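Local coordinates for dimethyl-sulfide monooxygenase (PDB 6AK1), which uses FMN, NADH and oxygen to oxidise dimethyl sulfide to methanethiol and formaldehyde, the first step in breaking this compound down, at residues 174-179 / 194-199; 114-119 / 210-215. All blocks are in the same frame, centred on the assembly; numbering follows the deposited sequence.

Contact 1 (174-179 / 194-199); sequences GSWEDD and SKVHPI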
ATOM      1  N   GLY A 174      15.853  17.252  -5.448  1.00 25.28           N
ATOM      2  CA  GLY A 174      16.624  18.324  -6.053  1.00 22.75           C
ATOM      3  C   GLY A 174      16.731  19.627  -5.284  1.00 26.89           C
ATOM      4  O   GLY A 174      17.737  20.338  -5.397  1.00 24.62           O
ATOM      5  N   SER A 175      15.710  19.941  -4.486  1.00 23.75           N
ATOM      6  CA  SER A 175      15.605  21.281  -3.916  1.00 25.56           C
ATOM      7  C   SER A 175      16.750  21.589  -2.949  1.00 26.84           C
ATOM      8  O   SER A 175      17.320  22.685  -2.990  1.00 26.06           O
ATOM      9  CB  SER A 175      14.255  21.452  -3.232  1.00 21.60           C
ATOM     10  OG  SER A 175      14.154  22.773  -2.749  1.00 25.24           O
ATOM     11  N   TRP A 176      17.097  20.657  -2.057  1.00 22.73           N
ATOM     12  CA  TRP A 176      18.253  20.847  -1.177  1.00 25.08           C
ATOM     13  C   TRP A 176      19.362  19.896  -1.603  1.00 23.05           C
ATOM     14  O   TRP A 176      19.119  18.699  -1.777  1.00 26.51           O
ATOM     15  CB  TRP A 176      17.948  20.603   0.311  1.00 20.18           C
ATOM     16  CG  TRP A 176      16.882  21.445   0.950  1.00 20.20           C
ATOM     17  CD1 TRP A 176      15.692  21.827   0.402  1.00 20.67           C
ATOM     18  CD2 TRP A 176      16.901  21.983   2.279  1.00 19.81           C
ATOM     19  NE1 TRP A 176      14.972  22.575   1.298  1.00 19.19           N
ATOM     20  CE2 TRP A 176      15.694  22.695   2.458  1.00 20.22           C
ATOM     21  CE3 TRP A 176      17.823  21.937   3.333  1.00 19.19           C
ATOM     22  CZ2 TRP A 176      15.382  23.360   3.650  1.00 18.77           C
ATOM     23  CZ3 TRP A 176      17.519  22.610   4.522  1.00 18.40           C
ATOM     24  CH2 TRP A 176      16.310  23.311   4.667  1.00 20.14           C
ATOM     25  N   GLU A 177      20.568  20.427  -1.770  1.00 24.27           N
ATOM     26  CA  GLU A 177      21.731  19.587  -2.013  1.00 27.47           C
ATOM     27  C   GLU A 177      22.145  18.873  -0.728  1.00 26.40           C
ATOM     28  O   GLU A 177      21.876  19.334   0.390  1.00 25.92           O
ATOM     29  CB  GLU A 177      22.909  20.413  -2.533  1.00 26.55           C
ATOM     30  CG  GLU A 177      22.662  21.119  -3.854  1.00 33.13           C
ATOM     31  CD  GLU A 177      23.795  22.088  -4.212  1.00 35.31           C
ATOM     32  OE1 GLU A 177      24.971  21.723  -4.004  1.00 38.57           O
ATOM     33  OE2 GLU A 177      23.509  23.213  -4.684  1.00 34.22           O
ATOM     34  N   ASP A 178      22.829  17.739  -0.912  1.00 22.10           N
ATOM     35  CA  ASP A 178      23.289  16.924   0.208  1.00 25.73           C
ATOM     36  C   ASP A 178      24.010  17.746   1.265  1.00 27.61           C
ATOM     37  O   ASP A 178      23.789  17.551   2.462  1.00 31.06           O
ATOM     38  CB  ASP A 178      24.206  15.810  -0.296  1.00 25.62           C
ATOM     39  CG  ASP A 178      23.438  14.652  -0.917  1.00 38.67           C
ATOM     40  OD1 ASP A 178      22.184  14.713  -0.996  1.00 39.32           O
ATOM     41  OD2 ASP A 178      24.092  13.665  -1.324  1.00 43.56           O
ATOM     42  N   ASP A 179      24.864  18.684   0.857  1.00 28.26           N
ATOM     43  CA  ASP A 179      25.672  19.395   1.837  1.00 36.25           C
ATOM     44  C   ASP A 179      25.144  20.804   2.142  1.00 33.97           C
ATOM     45  O   ASP A 179      25.881  21.626   2.698  1.00 29.73           O
ATOM     46  CB  ASP A 179      27.135  19.424   1.388  1.00 39.07           C
ATOM     47  CG  ASP A 179      27.407  20.477   0.359  1.00 45.52           C
ATOM     48  OD1 ASP A 179      26.492  20.771  -0.445  1.00 47.83           O
ATOM     49  OD2 ASP A 179      28.539  21.018   0.362  1.00 53.14           O
ATOM     50  N   SER A 194      22.890  28.924  -0.240  1.00 26.44           N
ATOM     51  CA  SER A 194      23.310  28.802  -1.631  1.00 26.86           C
ATOM     52  C   SER A 194      23.234  27.370  -2.135  1.00 29.99           C
ATOM     53  O   SER A 194      23.455  27.139  -3.329  1.00 29.99           O
ATOM     54  CB  SER A 194      24.734  29.340  -1.832  1.00 26.42           C
ATOM     55  OG  SER A 194      25.709  28.472  -1.284  1.00 31.88           O
ATOM     56  N   LYS A 195      22.923  26.412  -1.265  1.00 31.48           N
ATOM     57  CA  LYS A 195      22.716  25.025  -1.660  1.00 29.75           C
ATOM     58  C   LYS A 195      21.257  24.613  -1.554  1.00 26.31           C
ATOM     59  O   LYS A 195      20.949  23.421  -1.618  1.00 25.21           O
ATOM     60  CB  LYS A 195      23.590  24.098  -0.815  1.00 31.03           C
ATOM     61  CG  LYS A 195      24.976  23.845  -1.387  1.00 34.56           C
ATOM     62  CD  LYS A 195      25.857  25.047  -1.278  1.00 36.02           C
ATOM     63  CE  LYS A 195      27.279  24.700  -1.708  1.00 46.20           C
ATOM     64  NZ  LYS A 195      27.780  23.537  -0.930  1.00 47.60           N
ATOM     65  N   VAL A 196      20.357  25.572  -1.355  1.00 26.77           N
ATOM     66  CA  VAL A 196      18.917  25.346  -1.363  1.00 22.72           C
ATOM     67  C   VAL A 196      18.356  26.016  -2.609  1.00 25.49           C
ATOM     68  O   VAL A 196      18.709  27.159  -2.915  1.00 26.45           O
ATOM     69  CB  VAL A 196      18.263  25.892  -0.083  1.00 20.34           C
ATOM     70  CG1 VAL A 196      16.733  25.749  -0.136  1.00 19.21           C
ATOM     71  CG2 VAL A 196      18.832  25.165   1.129  1.00 19.05           C
ATOM     72  N   HIS A 197      17.483  25.314  -3.326  1.00 22.29           N
ATOM     73  CA  HIS A 197      17.112  25.743  -4.661  1.00 24.71           C
ATOM     74  C   HIS A 197      15.577  25.783  -4.807  1.00 26.21           C
ATOM     75  O   HIS A 197      14.917  24.770  -4.553  1.00 26.35           O
ATOM     76  CB  HIS A 197      17.715  24.798  -5.716  1.00 22.36           C
ATOM     77  CG  HIS A 197      19.207  24.695  -5.626  1.00 27.97           C
ATOM     78  ND1 HIS A 197      20.055  25.576  -6.269  1.00 27.12           N
ATOM     79  CD2 HIS A 197      20.004  23.832  -4.950  1.00 27.90           C
ATOM     80  CE1 HIS A 197      21.310  25.254  -5.999  1.00 29.24           C
ATOM     81  NE2 HIS A 197      21.308  24.198  -5.205  1.00 31.91           N
ATOM     82  N   PRO A 198      15.018  26.917  -5.205  1.00 25.68           N
ATOM     83  CA  PRO A 198      13.633  26.884  -5.697  1.00 24.31           C
ATOM     84  C   PRO A 198      13.544  25.926  -6.875  1.00 26.37           C
ATOM     85  O   PRO A 198      14.431  25.883  -7.735  1.00 25.22           O
ATOM     86  CB  PRO A 198      13.357  28.343  -6.106  1.00 28.43           C
ATOM     87  CG  PRO A 198      14.697  29.024  -6.162  1.00 32.21           C
ATOM     88  CD  PRO A 198      15.630  28.257  -5.266  1.00 26.82           C
ATOM     89  N   ILE A 199      12.492  25.104  -6.892  1.00 23.81           N
ATOM     90  CA  ILE A 199      12.428  24.104  -7.952  1.00 24.69           C
ATOM     91  C   ILE A 199      11.929  24.709  -9.257  1.00 26.22           C
ATOM     92  O   ILE A 199      12.127  24.112 -10.327  1.00 26.84           O
ATOM     93  CB  ILE A 199      11.581  22.885  -7.529  1.00 24.36           C
ATOM     94  CG1 ILE A 199      10.127  23.284  -7.247  1.00 23.13           C
ATOM     95  CG2 ILE A 199      12.220  22.180  -6.308  1.00 20.26           C
ATOM     96  CD1 ILE A 199       9.166  22.106  -7.204  1.00 24.06           C
TER

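Contact 2 (114-119 / 210-215); sequences LLARRL and GFHICE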
ATOM      1  N   LEU A 114       2.210  20.164   0.119  1.00 21.86           N
ATOM      2  CA  LEU A 114       1.846  19.806   1.488  1.00 19.62           C
ATOM      3  C   LEU A 114       2.005  18.314   1.753  1.00 22.74           C
ATOM      4  O   LEU A 114       2.447  17.922   2.837  1.00 24.09           O
ATOM      5  CB  LEU A 114       0.410  20.233   1.779  1.00 20.43           C
ATOM      6  CG  LEU A 114       0.140  21.736   1.871  1.00 26.36           C
ATOM      7  CD1 LEU A 114      -1.348  21.956   2.145  1.00 27.68           C
ATOM      8  CD2 LEU A 114       1.018  22.398   2.952  1.00 23.21           C
ATOM      9  N   LEU A 115       1.613  17.464   0.806  1.00 18.90           N
ATOM     10  CA  LEU A 115       1.836  16.034   1.013  1.00 23.62           C
ATOM     11  C   LEU A 115       3.326  15.741   1.139  1.00 17.42           C
ATOM     12  O   LEU A 115       3.738  14.930   1.974  1.00 20.85           O
ATOM     13  CB  LEU A 115       1.203  15.200  -0.113  1.00 16.13           C
ATOM     14  CG  LEU A 115       1.373  13.674   0.070  1.00 22.47           C
ATOM     15  CD1 LEU A 115       0.898  13.194   1.452  1.00 15.22           C
ATOM     16  CD2 LEU A 115       0.675  12.889  -1.049  1.00 18.31           C
ATOM     17  N   ALA A 116       4.147  16.431   0.343  1.00 18.02           N
ATOM     18  CA  ALA A 116       5.595  16.271   0.419  1.00 20.31           C
ATOM     19  C   ALA A 116       6.112  16.499   1.834  1.00 20.19           C
ATOM     20  O   ALA A 116       6.982  15.757   2.313  1.00 21.89           O
ATOM     21  CB  ALA A 116       6.274  17.238  -0.556  1.00 20.18           C
ATOM     22  N   ARG A 117       5.590  17.520   2.520  1.00 19.40           N
ATOM     23  CA  ARG A 117       6.043  17.798   3.882  1.00 23.27           C
ATOM     24  C   ARG A 117       5.546  16.734   4.853  1.00 21.16           C
ATOM     25  O   ARG A 117       6.287  16.314   5.748  1.00 21.35           O
ATOM     26  CB  ARG A 117       5.585  19.190   4.341  1.00 20.42           C
ATOM     27  CG  ARG A 117       6.128  19.578   5.714  1.00 22.45           C
ATOM     28  CD  ARG A 117       5.655  20.964   6.190  1.00 23.90           C
ATOM     29  NE  ARG A 117       4.266  20.936   6.636  1.00 26.20           N
ATOM     30  CZ  ARG A 117       3.800  21.632   7.669  1.00 26.07           C
ATOM     31  NH1 ARG A 117       4.618  22.413   8.361  1.00 22.48           N
ATOM     32  NH2 ARG A 117       2.517  21.543   8.013  1.00 23.59           N
ATOM     33  N   ARG A 118       4.301  16.282   4.692  1.00 16.60           N
ATOM     34  CA  ARG A 118       3.782  15.281   5.618  1.00 21.02           C
ATOM     35  C   ARG A 118       4.550  13.973   5.501  1.00 19.19           C
ATOM     36  O   ARG A 118       4.810  13.315   6.508  1.00 18.52           O
ATOM     37  CB  ARG A 118       2.288  15.056   5.374  1.00 21.95           C
ATOM     38  CG  ARG A 118       1.440  16.307   5.558  1.00 27.88           C
ATOM     39  CD  ARG A 118      -0.022  16.055   5.173  1.00 28.74           C
ATOM     40  NE  ARG A 118      -0.633  15.088   6.054  1.00 37.22           N
ATOM     41  CZ  ARG A 118      -1.359  14.042   5.673  1.00 33.77           C
ATOM     42  NH1 ARG A 118      -1.628  13.809   4.392  1.00 30.55           N
ATOM     43  NH2 ARG A 118      -1.848  13.241   6.605  1.00 32.34           N
ATOM     44  N   LEU A 119       4.925  13.579   4.276  1.00 17.90           N
ATOM     45  CA  LEU A 119       5.682  12.342   4.106  1.00 18.12           C
ATOM     46  C   LEU A 119       7.139  12.512   4.526  1.00 19.75           C
ATOM     47  O   LEU A 119       7.701  11.612   5.154  1.00 20.49           O
ATOM     48  CB  LEU A 119       5.587  11.857   2.655  1.00 19.22           C
ATOM     49  CG  LEU A 119       4.207  11.293   2.269  1.00 17.15           C
ATOM     50  CD1 LEU A 119       4.062  11.199   0.775  1.00 14.64           C
ATOM     51  CD2 LEU A 119       3.988   9.935   2.926  1.00 16.88           C
ATOM     52  N   GLY A 210       8.759  27.506  -5.362  1.00 25.15           N
ATOM     53  CA  GLY A 210       9.656  27.610  -4.232  1.00 25.49           C
ATOM     54  C   GLY A 210      10.441  26.340  -3.940  1.00 26.55           C
ATOM     55  O   GLY A 210      10.547  25.420  -4.751  1.00 24.88           O
ATOM     56  N   PHE A 211      11.012  26.308  -2.741  1.00 23.23           N
ATOM     57  CA  PHE A 211      11.848  25.202  -2.310  1.00 24.82           C
ATOM     58  C   PHE A 211      11.149  24.418  -1.207  1.00 23.46           C
ATOM     59  O   PHE A 211      10.278  24.934  -0.502  1.00 22.82           O
ATOM     60  CB  PHE A 211      13.218  25.696  -1.823  1.00 23.10           C
ATOM     61  CG  PHE A 211      13.146  26.705  -0.710  1.00 23.39           C
ATOM     62  CD1 PHE A 211      13.136  26.295   0.619  1.00 20.97           C
ATOM     63  CD2 PHE A 211      13.111  28.064  -0.988  1.00 22.38           C
ATOM     64  CE1 PHE A 211      13.078  27.221   1.650  1.00 23.21           C
ATOM     65  CE2 PHE A 211      13.048  29.000   0.043  1.00 23.74           C
ATOM     66  CZ  PHE A 211      13.037  28.579   1.358  1.00 21.10           C
ATOM     67  N   HIS A 212      11.546  23.156  -1.076  1.00 22.36           N
ATOM     68  CA  HIS A 212      10.942  22.260  -0.100  1.00 24.48           C
ATOM     69  C   HIS A 212      11.190  22.805   1.302  1.00 22.91           C
ATOM     70  O   HIS A 212      12.264  23.334   1.596  1.00 23.07           O
ATOM     71  CB  HIS A 212      11.528  20.855  -0.274  1.00 19.70           C
ATOM     72  CG  HIS A 212      10.814  19.781   0.487  1.00 24.28           C
ATOM     73  ND1 HIS A 212       9.445  19.759   0.661  1.00 22.99           N
ATOM     74  CD2 HIS A 212      11.289  18.673   1.109  1.00 20.50           C
ATOM     75  CE1 HIS A 212       9.111  18.689   1.364  1.00 22.75           C
ATOM     76  NE2 HIS A 212      10.212  18.014   1.649  1.00 20.01           N
ATOM     77  N   ILE A 213      10.180  22.718   2.159  1.00 23.04           N
ATOM     78  CA  ILE A 213      10.270  23.379   3.457  1.00 23.26           C
ATOM     79  C   ILE A 213      10.848  22.418   4.500  1.00 22.61           C
ATOM     80  O   ILE A 213      10.940  22.761   5.682  1.00 21.48           O
ATOM     81  CB  ILE A 213       8.891  23.949   3.863  1.00 22.98           C
ATOM     82  CG1 ILE A 213       9.032  25.146   4.805  1.00 26.26           C
ATOM     83  CG2 ILE A 213       7.987  22.881   4.472  1.00 25.19           C
ATOM     84  CD1 ILE A 213       7.732  25.940   4.981  1.00 25.34           C
ATOM     85  N   CYS A 214      11.271  21.222   4.068  1.00 22.31           N
ATOM     86  CA  CYS A 214      11.925  20.236   4.929  1.00 22.62           C
ATOM     87  C   CYS A 214      13.360  19.978   4.489  1.00 23.56           C
ATOM     88  O   CYS A 214      13.651  19.920   3.285  1.00 20.97           O
ATOM     89  CB  CYS A 214      11.199  18.883   4.913  1.00 20.89           C
ATOM     90  SG  CYS A 214       9.465  18.942   5.282  1.00 26.52           S
ATOM     91  N   GLU A 215      14.237  19.739   5.469  1.00 19.67           N
ATOM     92  CA  GLU A 215      15.598  19.345   5.151  1.00 22.28           C
ATOM     93  C   GLU A 215      15.615  17.891   4.687  1.00 20.55           C
ATOM     94  O   GLU A 215      14.667  17.142   4.945  1.00 19.51           O
ATOM     95  CB  GLU A 215      16.520  19.541   6.358  1.00 21.41           C
ATOM     96  CG  GLU A 215      16.385  18.496   7.450  1.00 21.32           C
ATOM     97  CD  GLU A 215      17.329  18.760   8.625  1.00 25.13           C
ATOM     98  OE1 GLU A 215      16.865  19.321   9.640  1.00 22.32           O
ATOM     99  OE2 GLU A 215      18.531  18.411   8.526  1.00 23.13           O
TER

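Contact 1 (174-179 / 194-199)
K195 leans on two acidic residues of 174-179. It sets CG 3.4 Å from E177 OE1; the bends at chi2 (72°) and chi4 beyond it bring NZ to D179, where a salt bridge of 2.9 Å to OD2 is supplemented by a weak bond to OD1. E177 runs extended beyond CG and crosses the lysine at about a right angle. Its other oxygen, OE2, accepts a very short hydrogen bond (2.5 Å) from H197 NE2, with carboxylate and imidazole nearly coplanar. At the far corner of that ring, ND1 bonds to E460 O, so the imidazole is held from two directions. With an alanine in place of E177, H197 NE2 would probably lose its carboxylate acceptor and a gap would open beside K195 CG. S175 grips the other end: with OG turned away from its own backbone N (chi1 -177°), the hydroxyl donates to H197 O at 2.8 Å while accepting from H212 N. Between these ends, V196 CG1 makes a CH-pi contact over the five-membered ring of W176, 4.0 Å from its centroid. Two backbone bonds, H197 N to S175 O (2.7 Å) and a nearly straight E177 N to K195 O (3.0 Å), flank W176 and V196. This pattern defines an isolated antiparallel beta bridge whose central residues form a non-hydrogen-bonded pair, here joining two loops at either end of the 181-191 hairpin.

Contact 2 (114-119 / 210-215)
R117 and C214 make the nearest approach between segments 114-119 and 210-215: the arginine CG sits 3.4 Å from the cysteine SG. The contact is small, burying 184 Å² in all, and no hydrogen bond crosses it, yet it divides into a buried inner side, formed by A116 and H212, and an exposed outer one, with the close R117-C214 pair between them. On the inner side the imidazole of H212 turns its CE1 corner to the helix, 3.7 Å from A116 CB. The backbone N of R117 lies at the edge of the same ring, near its plane, 3.9 Å from CE1. Within the loop, C214 N rests over the centre of one face of this ring. The ring's polar end is occupied beyond the contact, NE2 being hydrogen-bonded to S120 OG one helical turn further along; S120 OG also pairs with A116 O, which links the ring to the helix backbone.

The outer side belongs to R117 and I213, both exposed. R117 keeps its first two torsions extended (chi1 -175°, chi2 -179°), which carries its methylenes out alongside I213, with CD 3.5 Å from I213 CG2. Past the bend at chi3 the guanidinium makes no contact with 210-215, so of the arginine side chain it is the aliphatic part, CB to CD, that meets the loop.

A116 also packs on L171 of helix 157-174, while L115 and L119, turned to the barrel, reach W132 of strand 130-135; the loop runs alongside helix 112-126, in the same direction, with Y113 and H124 bonding to the carbonyls of F211 and E215.

How the contacts relate
From the N terminus, the chain lays down barrel strands 6-12, 53-57 and 100-106 before helix 112-126; strand 130-135 and helix 157-174 follow, and the chain leaves the barrel at 174-179. The hairpin 181-191 follows, and 194-199 returns to close the short loop of contact 1. After the small hairpin formed by 201-202 and 207-208, segment 210-215 meets helix 112-126 and closes the much longer loop of contact 2, which encloses contact 1 entirely. The two touch directly: W176 NE1 probably bonds to H212 O, and I199 N to G210 O. Contact 1 thus joins parts of the excursion to each other, contact 2 ties it to a barrel helix, and strand 223-227 then resumes the barrel.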